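Local coordinates for xylose isomerase domain protein TIM barrel (Planctomyces limnophilus, PDB 3TVA) that probably acts as an isomerase with a xylose isomerase-like TIM barrel fold, carrying a magnesium ion bound by acidic and histidine side chains, at residues E103-S108 against L145-N150; A21-H26 against E261-P266; E169-V174 against A204-S209. All blocks are in the same frame, centred on the assembly; numbering follows the deposited sequence. Where two conformers were deposited one is given.

Interaction 1. Residues E103-S108 against L145-N150; sequences EMKEIS and LTHAAN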
ATOM      1  N   GLU A 103      11.726   0.179  13.418  1.00 16.28           N
ATOM      2  CA  GLU A 103      11.731  -0.646  12.216  1.00 21.52           C
ATOM      3  C   GLU A 103      11.432   0.157  10.952  1.00 20.83           C
ATOM      4  O   GLU A 103      12.065  -0.076   9.922  1.00 19.58           O
ATOM      5  CB  GLU A 103      10.739  -1.800  12.322  1.00 24.82           C
ATOM      6  CG  GLU A 103      11.261  -2.996  13.053  1.00 33.84           C
ATOM      7  CD  GLU A 103      10.548  -4.264  12.624  1.00 41.99           C
ATOM      8  OE1 GLU A 103       9.759  -4.797  13.432  1.00 40.79           O
ATOM      9  OE2 GLU A 103      10.767  -4.721  11.476  1.00 46.32           O
HETATM   10  N   MSE A 104      10.476   1.086  11.012  1.00 19.52           N
HETATM   11  CA  MSE A 104      10.142   1.899   9.824  1.00 17.37           C
HETATM   12  C   MSE A 104      11.339   2.767   9.439  1.00 17.86           C
HETATM   13  O   MSE A 104      11.589   3.026   8.255  1.00 20.19           O
HETATM   14  CB  MSE A 104       8.920   2.808  10.065  1.00 19.77           C
HETATM   15  CG  MSE A 104       7.568   2.173   9.801  1.00 24.47           C
HETATM   16 SE   MSE A 104       7.381   1.387   8.014  0.59 19.76          SE
HETATM   17  CE  MSE A 104       7.659   2.936   6.939  1.00 31.63           C
ATOM     18  N   LYS A 105      12.070   3.237  10.440  1.00 17.78           N
ATOM     19  CA  LYS A 105      13.295   3.985  10.150  1.00 19.27           C
ATOM     20  C   LYS A 105      14.391   3.128   9.504  1.00 17.47           C
ATOM     21  O   LYS A 105      15.078   3.601   8.613  1.00 16.97           O
ATOM     22  CB  LYS A 105      13.816   4.718  11.379  1.00 17.78           C
ATOM     23  CG  LYS A 105      12.869   5.832  11.850  1.00 18.07           C
ATOM     24  CD  LYS A 105      13.421   6.519  13.095  1.00 20.95           C
ATOM     25  CE  LYS A 105      12.383   7.458  13.691  1.00 23.42           C
ATOM     26  NZ  LYS A 105      12.885   8.080  14.933  1.00 26.27           N
ATOM     27  N   GLU A 106      14.550   1.878   9.934  1.00 13.27           N
ATOM     28  CA  GLU A 106      15.474   0.962   9.247  1.00 18.02           C
ATOM     29  C   GLU A 106      15.003   0.663   7.829  1.00 16.80           C
ATOM     30  O   GLU A 106      15.808   0.495   6.926  1.00 18.54           O
ATOM     31  CB  GLU A 106      15.575  -0.374   9.973  1.00 23.46           C
ATOM     32  CG  GLU A 106      16.207  -0.344  11.328  1.00 37.83           C
ATOM     33  CD  GLU A 106      16.012  -1.680  12.036  1.00 55.93           C
ATOM     34  OE1 GLU A 106      15.796  -1.670  13.275  1.00 62.74           O
ATOM     35  OE2 GLU A 106      16.050  -2.732  11.336  1.00 56.08           O
ATOM     36  N   ILE A 107      13.689   0.564   7.643  1.00 15.16           N
ATOM     37  CA  ILE A 107      13.145   0.319   6.316  1.00 13.63           C
ATOM     38  C   ILE A 107      13.398   1.536   5.419  1.00 16.31           C
ATOM     39  O   ILE A 107      13.743   1.392   4.244  1.00 17.84           O
ATOM     40  CB  ILE A 107      11.656  -0.094   6.390  1.00 19.76           C
ATOM     41  CG1 ILE A 107      11.560  -1.540   6.912  1.00 19.99           C
ATOM     42  CG2 ILE A 107      10.977   0.019   5.024  1.00 16.71           C
ATOM     43  CD1 ILE A 107      10.191  -1.884   7.501  1.00 22.03           C
ATOM     44  N   SER A 108      13.268   2.731   5.992  1.00 15.74           N
ATOM     45  CA  SER A 108      13.657   3.966   5.300  1.00 14.98           C
ATOM     46  C   SER A 108      15.139   3.964   4.902  1.00 14.58           C
ATOM     47  O   SER A 108      15.476   4.315   3.771  1.00 15.73           O
ATOM     48  CB  SER A 108      13.331   5.190   6.170  1.00 13.09           C
ATOM     49  OG  SER A 108      13.792   6.392   5.567  1.00 19.65           O
ATOM     50  N   LEU A 145       8.501  11.062   9.409  1.00 14.33           N
ATOM     51  CA  LEU A 145       8.559  11.891   8.203  1.00 16.66           C
ATOM     52  C   LEU A 145       9.860  12.684   8.103  1.00 12.52           C
ATOM     53  O   LEU A 145      10.408  12.866   7.013  1.00 17.28           O
ATOM     54  CB  LEU A 145       7.347  12.825   8.138  1.00 11.88           C
ATOM     55  CG  LEU A 145       6.108  12.032   7.708  1.00 15.92           C
ATOM     56  CD1 LEU A 145       4.863  12.731   8.195  1.00 11.29           C
ATOM     57  CD2 LEU A 145       6.084  11.855   6.183  1.00 14.35           C
ATOM     58  N   THR A 146      10.370  13.128   9.240  1.00 14.68           N
ATOM     59  CA  THR A 146      11.658  13.839   9.269  1.00 13.93           C
ATOM     60  C   THR A 146      12.780  12.897   8.828  1.00 16.45           C
ATOM     61  O   THR A 146      13.661  13.277   8.048  1.00 18.15           O
ATOM     62  CB  THR A 146      11.951  14.377  10.682  1.00 18.36           C
ATOM     63  OG1 THR A 146      10.985  15.381  10.998  1.00 20.07           O
ATOM     64  CG2 THR A 146      13.404  14.975  10.812  1.00 12.70           C
ATOM     65  N   HIS A 147      12.733  11.664   9.324  1.00 16.26           N
ATOM     66  CA  HIS A 147      13.765  10.685   9.017  1.00 16.45           C
ATOM     67  C   HIS A 147      13.742  10.399   7.518  1.00 16.39           C
ATOM     68  O   HIS A 147      14.785  10.363   6.853  1.00 16.98           O
ATOM     69  CB  HIS A 147      13.523   9.396   9.809  1.00 18.20           C
ATOM     70  CG  HIS A 147      14.613   8.378   9.652  1.00 17.74           C
ATOM     71  ND1 HIS A 147      15.675   8.285  10.525  1.00 22.19           N
ATOM     72  CD2 HIS A 147      14.817   7.428   8.714  1.00 16.44           C
ATOM     73  CE1 HIS A 147      16.481   7.313  10.139  1.00 22.18           C
ATOM     74  NE2 HIS A 147      15.983   6.776   9.043  1.00 20.51           N
ATOM     75  N   ALA A 148      12.543  10.215   6.979  1.00 15.39           N
ATOM     76  CA  ALA A 148      12.392   9.996   5.546  1.00 13.71           C
ATOM     77  C   ALA A 148      12.822  11.216   4.715  1.00 15.82           C
ATOM     78  O   ALA A 148      13.471  11.058   3.671  1.00 16.28           O
ATOM     79  CB  ALA A 148      10.952   9.593   5.209  1.00 15.19           C
ATOM     80  N   ALA A 149      12.463  12.417   5.165  1.00 13.43           N
ATOM     81  CA  ALA A 149      12.874  13.642   4.465  1.00 16.75           C
ATOM     82  C   ALA A 149      14.394  13.724   4.374  1.00 17.60           C
ATOM     83  O   ALA A 149      14.939  14.141   3.351  1.00 16.75           O
ATOM     84  CB  ALA A 149      12.328  14.901   5.165  1.00 14.90           C
ATOM     85  N   ASN A 150      15.084  13.331   5.442  1.00 14.65           N
ATOM     86  CA  ASN A 150      16.547  13.342   5.409  1.00 17.93           C
ATOM     87  C   ASN A 150      17.115  12.348   4.385  1.00 20.35           C
ATOM     88  O   ASN A 150      18.283  12.431   4.010  1.00 20.43           O
ATOM     89  CB  ASN A 150      17.139  13.139   6.808  1.00 17.09           C
ATOM     90  CG  ASN A 150      16.889  14.341   7.706  1.00 22.37           C
ATOM     91  OD1 ASN A 150      16.710  15.462   7.219  1.00 20.68           O
ATOM     92  ND2 ASN A 150      16.848  14.116   9.008  1.00 20.91           N
TER
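Lys105 lays the start of its side chain over one face of the His147 imidazole, while Ser108 meets the edge of the same ring. The two helices are neighbours in the outer layer of the TIM barrel: helix 97-114 leads into strand 118-121, and helix 132-149 leads into strand 154-158. Their short segments run almost parallel, with axes 9.8 Å apart and 13° between their directions. At this spacing the groove is bridged by side chains, and His147 spans most of it. Its CG lies anti to the backbone N (chi1 -175°), which carries the ring across to the other helix. Lys105 CB sits 3.8 Å from the centroid of the His147 ring, close to the ring normal, in a CH-pi contact. Lys105 CG and CD continue over the CG-ND1 side of the imidazole, CD lying 3.8 Å from His147 ND1. The extended lysine chain then carries NZ beyond the ring to a salt bridge with Asp143, one turn back on the histidine's helix; Lys105 NZ remains 5.2 Å from His147 ND1. At the other end of the imidazole, NE2 is hydrogen-bonded to Asp109 OD1, which helps to fix the rotation of the ring. The His151 ring also meets His147, its plane nearly perpendicular. Ser108, buried and directed at the partner helix, spends its hydroxyl on Gln153 OE1. Ala148, the nearest residue of its segment to Ser108 by CA, rests on Val155 of the barrel sheet, and Ser108 reaches Ile119 on the adjoining strand. The Ser108 hydroxyl thus borders both partners, with OG in the plane of the His147 ring, 3.5 Å from His147 CD2, and 3.9 Å from Ala148 CA.

Interaction 2. Residues A21-H26 against E261-P266; sequences AGLGVH and EIPHDP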
ATOM      1  N   ALA A  21       9.621 -11.536   3.678  1.00 51.28           N
ATOM      2  CA  ALA A  21       8.461 -11.155   4.485  1.00 45.61           C
ATOM      3  C   ALA A  21       7.339 -10.601   3.618  1.00 37.09           C
ATOM      4  O   ALA A  21       7.592 -10.090   2.532  1.00 31.64           O
ATOM      5  CB  ALA A  21       8.862 -10.128   5.544  1.00 45.16           C
ATOM      6  N   GLY A  22       6.103 -10.694   4.102  1.00 37.09           N
ATOM      7  CA  GLY A  22       4.965 -10.137   3.383  1.00 34.15           C
ATOM      8  C   GLY A  22       4.243 -11.121   2.468  1.00 34.00           C
ATOM      9  O   GLY A  22       4.646 -12.282   2.325  1.00 33.57           O
ATOM     10  N   LEU A  23       3.148 -10.646   1.877  1.00 33.97           N
ATOM     11  CA  LEU A  23       2.260 -11.445   1.018  1.00 37.34           C
ATOM     12  C   LEU A  23       2.453 -11.335  -0.522  1.00 42.03           C
ATOM     13  O   LEU A  23       1.638 -11.872  -1.290  1.00 34.69           O
ATOM     14  CB  LEU A  23       0.792 -11.206   1.408  1.00 38.67           C
ATOM     15  CG  LEU A  23       0.458 -11.396   2.898  1.00 42.89           C
ATOM     16  CD1 LEU A  23      -1.033 -11.181   3.161  1.00 45.65           C
ATOM     17  CD2 LEU A  23       0.906 -12.757   3.430  1.00 45.23           C
ATOM     18  N   GLY A  24       3.471 -10.596  -0.973  1.00 41.43           N
ATOM     19  CA  GLY A  24       3.702 -10.416  -2.406  1.00 39.19           C
ATOM     20  C   GLY A  24       4.318 -11.616  -3.127  1.00 36.55           C
ATOM     21  O   GLY A  24       4.869 -12.513  -2.488  1.00 33.38           O
ATOM     22  N   VAL A  25       4.229 -11.643  -4.457  1.00 33.78           N
ATOM     23  CA  VAL A  25       4.909 -12.682  -5.232  1.00 36.46           C
ATOM     24  C   VAL A  25       6.394 -12.393  -5.239  1.00 38.44           C
ATOM     25  O   VAL A  25       6.804 -11.265  -4.998  1.00 34.10           O
ATOM     26  CB  VAL A  25       4.424 -12.764  -6.702  1.00 36.77           C
ATOM     27  CG1 VAL A  25       2.960 -13.146  -6.757  1.00 37.58           C
ATOM     28  CG2 VAL A  25       4.680 -11.452  -7.437  1.00 30.50           C
ATOM     29  N   HIS A  26       7.213 -13.403  -5.499  1.00 42.03           N
ATOM     30  CA  HIS A  26       8.646 -13.158  -5.604  1.00 43.70           C
ATOM     31  C   HIS A  26       8.970 -12.391  -6.888  1.00 41.22           C
ATOM     32  O   HIS A  26       8.170 -12.368  -7.827  1.00 37.56           O
ATOM     33  CB  HIS A  26       9.443 -14.459  -5.472  1.00 47.77           C
ATOM     34  CG  HIS A  26       9.403 -15.036  -4.091  1.00 55.51           C
ATOM     35  ND1 HIS A  26       9.439 -16.391  -3.843  1.00 63.63           N
ATOM     36  CD2 HIS A  26       9.321 -14.434  -2.880  1.00 56.68           C
ATOM     37  CE1 HIS A  26       9.389 -16.599  -2.538  1.00 67.15           C
ATOM     38  NE2 HIS A  26       9.315 -15.427  -1.931  1.00 62.03           N
ATOM     39  N   GLU A 261      -3.555 -10.831  -2.635  1.00 30.35           N
ATOM     40  CA  GLU A 261      -2.824 -11.506  -1.596  1.00 36.46           C
ATOM     41  C   GLU A 261      -3.431 -12.872  -1.383  1.00 38.77           C
ATOM     42  O   GLU A 261      -4.295 -13.062  -0.532  1.00 42.73           O
ATOM     43  CB  GLU A 261      -2.983 -10.694  -0.306  1.00 41.27           C
ATOM     44  CG  GLU A 261      -2.935  -9.181  -0.511  1.00 46.99           C
ATOM     45  CD  GLU A 261      -3.091  -8.401   0.794  1.00 59.32           C
ATOM     46  OE1 GLU A 261      -4.234  -7.999   1.108  1.00 65.02           O
ATOM     47  OE2 GLU A 261      -2.077  -8.184   1.500  1.00 60.52           O
ATOM     48  N   ILE A 262      -2.828 -13.848  -2.042  1.00 34.69           N
ATOM     49  CA  ILE A 262      -3.053 -15.248  -1.768  1.00 38.22           C
ATOM     50  C   ILE A 262      -1.724 -15.955  -2.001  1.00 42.10           C
ATOM     51  O   ILE A 262      -1.638 -16.859  -2.839  1.00 43.21           O
ATOM     52  CB  ILE A 262      -4.178 -15.830  -2.678  1.00 43.80           C
ATOM     53  CG1 ILE A 262      -3.971 -15.436  -4.145  1.00 40.00           C
ATOM     54  CG2 ILE A 262      -5.545 -15.318  -2.237  1.00 40.82           C
ATOM     55  CD1 ILE A 262      -4.975 -16.066  -5.097  1.00 39.52           C
ATOM     56  N   PRO A 263      -0.686 -15.587  -1.225  1.00 46.47           N
ATOM     57  CA  PRO A 263       0.618 -16.222  -1.449  1.00 46.74           C
ATOM     58  C   PRO A 263       0.596 -17.706  -1.093  1.00 45.99           C
ATOM     59  O   PRO A 263       1.536 -18.425  -1.442  1.00 45.58           O
ATOM     60  CB  PRO A 263       1.551 -15.449  -0.509  1.00 48.66           C
ATOM     61  CG  PRO A 263       0.649 -14.885   0.544  1.00 48.49           C
ATOM     62  CD  PRO A 263      -0.605 -14.534  -0.194  1.00 46.04           C
ATOM     63  N   HIS A 264      -0.441 -18.141  -0.376  1.00 46.79           N
ATOM     64  CA  HIS A 264      -0.603 -19.555  -0.017  1.00 51.89           C
ATOM     65  C   HIS A 264      -0.985 -20.408  -1.230  1.00 52.46           C
ATOM     66  O   HIS A 264      -0.920 -21.633  -1.180  1.00 54.04           O
ATOM     67  CB  HIS A 264      -1.656 -19.713   1.085  1.00 54.76           C
ATOM     68  CG  HIS A 264      -3.026 -19.262   0.679  1.00 59.37           C
ATOM     69  ND1 HIS A 264      -3.386 -17.930   0.625  1.00 61.00           N
ATOM     70  CD2 HIS A 264      -4.121 -19.963   0.299  1.00 62.00           C
ATOM     71  CE1 HIS A 264      -4.644 -17.833   0.233  1.00 60.95           C
ATOM     72  NE2 HIS A 264      -5.113 -19.051   0.028  1.00 62.36           N
ATOM     73  N   ASP A 265      -1.401 -19.749  -2.311  1.00 51.92           N
ATOM     74  CA  ASP A 265      -1.748 -20.418  -3.568  1.00 48.04           C
ATOM     75  C   ASP A 265      -1.012 -19.715  -4.720  1.00 42.56           C
ATOM     76  O   ASP A 265      -1.631 -18.983  -5.504  1.00 37.35           O
ATOM     77  CB  ASP A 265      -3.263 -20.357  -3.780  1.00 47.01           C
ATOM     78  CG  ASP A 265      -3.747 -21.258  -4.909  1.00 49.81           C
ATOM     79  OD1 ASP A 265      -2.914 -21.743  -5.717  1.00 45.67           O
ATOM     80  OD2 ASP A 265      -4.980 -21.469  -4.988  1.00 51.15           O
ATOM     81  N   PRO A 266       0.319 -19.931  -4.810  1.00 43.04           N
ATOM     82  CA  PRO A 266       1.208 -19.159  -5.692  1.00 42.03           C
ATOM     83  C   PRO A 266       0.800 -19.248  -7.162  1.00 43.09           C
ATOM     84  O   PRO A 266       0.885 -18.243  -7.884  1.00 36.74           O
ATOM     85  CB  PRO A 266       2.578 -19.813  -5.477  1.00 43.70           C
ATOM     86  CG  PRO A 266       2.480 -20.486  -4.128  1.00 43.14           C
ATOM     87  CD  PRO A 266       1.055 -20.943  -4.024  1.00 41.66           C
TER
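Leu23 packs against the Pro263 ring where two loops at the C-terminal ends of the barrel strands come together. This is the close half of the contact: Leu23 CD2 approaches Pro263 CG to 3.6 Å, and Leu23 CB lies 3.8 Å from the same carbon. The backbone joins in, Leu23 O resting 3.6 Å from Pro263 CD, while that carbonyl is also hydrogen-bonded by Gln269. A type I turn from Ile262 to Asp265 presents the proline to the leucine. The other branch of Leu23 meets a thinner contact, with CD1 3.6 Å from Glu261 OE2, a methyl beside a carboxylate oxygen. On its loose side Leu23 remains exposed to solvent. Glu261, its chain extended beyond CG, reaches toward the metal site: its side chain is about 6 Å from the magnesium ion and about 3 Å from a bound glycerol, probably from the crystallisation liquor, at nearest atoms, yet it is not among the metal ligands, which include nearby Glu259. The loops follow strands 13-18 and 256-258, parallel neighbours in the barrel, and lead into helices 27-32 and 266-287; Val25 and Ile262 both pack on the latter helix through Gln269.

Interaction 3. Residues E169-V174 against A204-S209; sequences EFIEDV and ARYVRS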
ATOM      1  N   GLU A 169      -8.274  14.657   7.972  1.00 19.53           N
ATOM      2  CA  GLU A 169      -8.031  15.360   9.212  1.00 21.82           C
ATOM      3  C   GLU A 169      -6.636  15.004   9.774  1.00 18.70           C
ATOM      4  O   GLU A 169      -5.892  15.883  10.220  1.00 17.20           O
ATOM      5  CB  GLU A 169      -9.123  15.004  10.224  1.00 22.91           C
ATOM      6  CG  GLU A 169      -9.075  15.848  11.484  1.00 35.68           C
ATOM      7  CD  GLU A 169     -10.005  15.350  12.587  1.00 42.16           C
ATOM      8  OE1 GLU A 169     -10.494  14.198  12.507  1.00 45.61           O
ATOM      9  OE2 GLU A 169     -10.243  16.121  13.539  1.00 43.28           O
ATOM     10  N   PHE A 170      -6.282  13.721   9.724  1.00 14.74           N
ATOM     11  CA  PHE A 170      -4.996  13.253  10.256  1.00 17.21           C
ATOM     12  C   PHE A 170      -3.868  13.827   9.430  1.00 16.68           C
ATOM     13  O   PHE A 170      -2.880  14.338   9.969  1.00 17.95           O
ATOM     14  CB  PHE A 170      -4.924  11.715  10.247  1.00 12.25           C
ATOM     15  CG  PHE A 170      -3.614  11.160  10.737  1.00 15.22           C
ATOM     16  CD1 PHE A 170      -3.238  11.301  12.067  1.00 15.57           C
ATOM     17  CD2 PHE A 170      -2.769  10.470   9.869  1.00 18.96           C
ATOM     18  CE1 PHE A 170      -2.031  10.778  12.538  1.00 17.80           C
ATOM     19  CE2 PHE A 170      -1.564   9.942  10.320  1.00 17.99           C
ATOM     20  CZ  PHE A 170      -1.189  10.097  11.659  1.00 20.90           C
ATOM     21  N   ILE A 171      -4.013  13.733   8.112  1.00 16.90           N
ATOM     22  CA  ILE A 171      -2.990  14.240   7.205  1.00 15.15           C
ATOM     23  C   ILE A 171      -2.793  15.737   7.396  1.00 15.73           C
ATOM     24  O   ILE A 171      -1.667  16.238   7.380  1.00 16.92           O
ATOM     25  CB  ILE A 171      -3.354  13.924   5.741  1.00 17.40           C
ATOM     26  CG1 ILE A 171      -3.163  12.420   5.472  1.00 17.51           C
ATOM     27  CG2 ILE A 171      -2.547  14.782   4.770  1.00 11.44           C
ATOM     28  CD1 ILE A 171      -3.656  11.980   4.101  1.00 16.27           C
ATOM     29  N   GLU A 172      -3.896  16.441   7.600  0.50 17.93           N
ATOM     30  CA  GLU A 172      -3.861  17.886   7.790  0.50 20.92           C
ATOM     31  C   GLU A 172      -3.216  18.264   9.130  0.50 20.34           C
ATOM     32  O   GLU A 172      -2.547  19.292   9.242  0.50 21.07           O
ATOM     33  CB  GLU A 172      -5.277  18.451   7.702  0.50 22.07           C
ATOM     34  CG  GLU A 172      -5.477  19.388   6.544  0.50 28.44           C
ATOM     35  CD  GLU A 172      -6.499  18.915   5.523  0.50 30.12           C
ATOM     36  OE1 GLU A 172      -7.617  19.478   5.504  0.50 31.17           O
ATOM     37  OE2 GLU A 172      -6.173  18.011   4.723  0.50 26.62           O
ATOM     38  N   ASP A 173      -3.438  17.435  10.144  1.00 17.00           N
ATOM     39  CA  ASP A 173      -2.825  17.637  11.454  1.00 20.50           C
ATOM     40  C   ASP A 173      -1.314  17.356  11.438  1.00 18.67           C
ATOM     41  O   ASP A 173      -0.548  18.060  12.079  1.00 18.62           O
ATOM     42  CB  ASP A 173      -3.513  16.768  12.515  1.00 22.65           C
ATOM     43  CG  ASP A 173      -4.862  17.329  12.938  1.00 28.04           C
ATOM     44  OD1 ASP A 173      -5.084  18.539  12.721  1.00 28.99           O
ATOM     45  OD2 ASP A 173      -5.700  16.565  13.476  1.00 27.14           O
ATOM     46  N   VAL A 174      -0.894  16.315  10.725  1.00 17.89           N
ATOM     47  CA  VAL A 174       0.532  16.023  10.604  1.00 14.20           C
ATOM     48  C   VAL A 174       1.219  17.157   9.833  1.00 15.98           C
ATOM     49  O   VAL A 174       2.279  17.655  10.234  1.00 13.34           O
ATOM     50  CB  VAL A 174       0.767  14.671   9.902  1.00 15.37           C
ATOM     51  CG1 VAL A 174       2.237  14.501   9.546  1.00 14.19           C
ATOM     52  CG2 VAL A 174       0.279  13.517  10.790  1.00 14.02           C
ATOM     53  N   ALA A 204      -7.856  13.109  -3.237  1.00 16.71           N
ATOM     54  CA  ALA A 204      -7.097  13.136  -4.485  1.00 15.61           C
ATOM     55  C   ALA A 204      -5.735  13.839  -4.384  1.00 16.15           C
ATOM     56  O   ALA A 204      -4.738  13.329  -4.897  1.00 15.76           O
ATOM     57  CB  ALA A 204      -7.946  13.796  -5.594  1.00 13.26           C
ATOM     58  N   ARG A 205      -5.687  14.991  -3.716  1.00 14.94           N
ATOM     59  CA  ARG A 205      -4.458  15.793  -3.702  1.00 13.74           C
ATOM     60  C   ARG A 205      -3.309  15.122  -2.949  1.00 14.97           C
ATOM     61  O   ARG A 205      -2.148  15.524  -3.101  1.00 16.98           O
ATOM     62  CB  ARG A 205      -4.711  17.210  -3.159  1.00 10.61           C
ATOM     63  CG  ARG A 205      -5.078  17.275  -1.666  1.00 12.29           C
ATOM     64  CD  ARG A 205      -5.573  18.682  -1.324  1.00 13.29           C
ATOM     65  NE  ARG A 205      -6.049  18.820   0.061  1.00 17.05           N
ATOM     66  CZ  ARG A 205      -7.288  18.527   0.448  1.00 18.91           C
ATOM     67  NH1 ARG A 205      -8.163  18.049  -0.440  1.00 16.81           N
ATOM     68  NH2 ARG A 205      -7.656  18.698   1.714  1.00 14.78           N
ATOM     69  N   TYR A 206      -3.625  14.128  -2.111  1.00 13.00           N
ATOM     70  CA  TYR A 206      -2.591  13.380  -1.389  1.00 12.27           C
ATOM     71  C   TYR A 206      -2.189  12.034  -2.000  1.00 11.70           C
ATOM     72  O   TYR A 206      -1.313  11.366  -1.460  1.00 13.26           O
ATOM     73  CB  TYR A 206      -2.991  13.183   0.089  1.00 13.43           C
ATOM     74  CG  TYR A 206      -3.333  14.472   0.787  1.00 14.98           C
ATOM     75  CD1 TYR A 206      -2.370  15.473   0.937  1.00 16.12           C
ATOM     76  CD2 TYR A 206      -4.614  14.699   1.306  1.00 15.39           C
ATOM     77  CE1 TYR A 206      -2.664  16.670   1.582  1.00 14.26           C
ATOM     78  CE2 TYR A 206      -4.920  15.911   1.978  1.00 13.52           C
ATOM     79  CZ  TYR A 206      -3.935  16.886   2.095  1.00 17.52           C
ATOM     80  OH  TYR A 206      -4.208  18.080   2.720  1.00 18.45           O
ATOM     81  N   VAL A 207      -2.820  11.611  -3.097  1.00 12.72           N
ATOM     82  CA  VAL A 207      -2.543  10.272  -3.625  1.00 16.29           C
ATOM     83  C   VAL A 207      -1.188  10.279  -4.327  1.00 19.91           C
ATOM     84  O   VAL A 207      -0.980  11.068  -5.251  1.00 16.85           O
ATOM     85  CB  VAL A 207      -3.619   9.856  -4.644  1.00 16.80           C
ATOM     86  CG1 VAL A 207      -3.207   8.576  -5.376  1.00 17.59           C
ATOM     87  CG2 VAL A 207      -4.964   9.674  -3.949  1.00 16.21           C
ATOM     88  N   ARG A 208      -0.237   9.483  -3.835  0.54 17.04           N
ATOM     89  CA  ARG A 208       1.054   9.349  -4.509  0.54 16.62           C
ATOM     90  C   ARG A 208       1.346   8.004  -5.181  0.54 18.64           C
ATOM     91  O   ARG A 208       2.290   7.895  -5.960  0.54 19.23           O
ATOM     92  CB  ARG A 208       2.179   9.644  -3.505  0.54 15.69           C
ATOM     93  CG  ARG A 208       1.995  10.918  -2.709  0.54 17.40           C
ATOM     94  CD  ARG A 208       2.730  12.127  -3.305  0.54 17.75           C
ATOM     95  NE  ARG A 208       2.843  13.152  -2.272  0.54 18.84           N
ATOM     96  CZ  ARG A 208       3.968  13.477  -1.637  0.54 21.51           C
ATOM     97  NH1 ARG A 208       5.137  12.909  -1.964  0.54 16.44           N
ATOM     98  NH2 ARG A 208       3.921  14.401  -0.686  0.54 16.41           N
ATOM     99  N   SER A 209       0.554   6.983  -4.866  1.00 15.86           N
ATOM    100  CA  SER A 209       0.746   5.651  -5.442  1.00 15.47           C
ATOM    101  C   SER A 209      -0.540   4.890  -5.226  1.00 14.96           C
ATOM    102  O   SER A 209      -1.366   5.303  -4.421  1.00 14.66           O
ATOM    103  CB  SER A 209       1.953   4.904  -4.842  1.00 19.48           C
ATOM    104  OG  SER A 209       1.795   4.699  -3.448  1.00 20.23           O
TER
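Glu172 OE2 is gripped by two groups from the 3-10 turn just before strand 207-216: Tyr206 OH donates to it at 2.8 Å, and Arg205 NH2 adds a weak, bent hydrogen bond of 3.4 Å to the same Glu172 OE2 within a salt bridge. The tyrosine hydroxyl comes from above the carboxylate plane, 46° out of it. Glu172 was modelled in two conformers, so this polar link is less certain than the apolar one. Ile171 CG2 stands over the centre of the Tyr206 ring, 3.6 Å from its centroid, in a CH-pi contact. Arg205 CG covers the opposite face, 3.8 Å above the Tyr206 ring plane; a chi1 of 67° sets it there, and the chain runs on extended. The tyrosine is therefore sandwiched between isoleucine and arginine. A phenylalanine in its place would keep the ring but would probably leave Glu172 OE2 without its short hydroxyl bond, of the two described here keeping the weak arginine one, and its carboxylate freer to turn. Ile171 and Tyr206 both rest on Ile181, so the contact lies where helix 164-174 packs on strand 179-183, beside the start of strand 207-216, whose opening residues pair with that strand.

Overall arrangement
All three contacts belong to one TIM barrel. Along the chain, interaction 1 closes before interaction 3 opens, and both are nested within the long loop closed by interaction 2. Interactions 1 and 3 have centres 18 Å apart and touch: Leu145 CD1 packs 3.4 Å from Val174 CG1, joining helix 132-149 to helix 164-174. Together they follow the consecutive outer helices 97-114, 132-149 and 164-174, interaction 3 ending on the lead-in to strand 207-216. Interaction 2 lies 26 Å from interaction 1 and 29 Å from interaction 3, between centres, across the chain's centre from the latter. It joins loops after the first and last barrel strands, near the magnesium site.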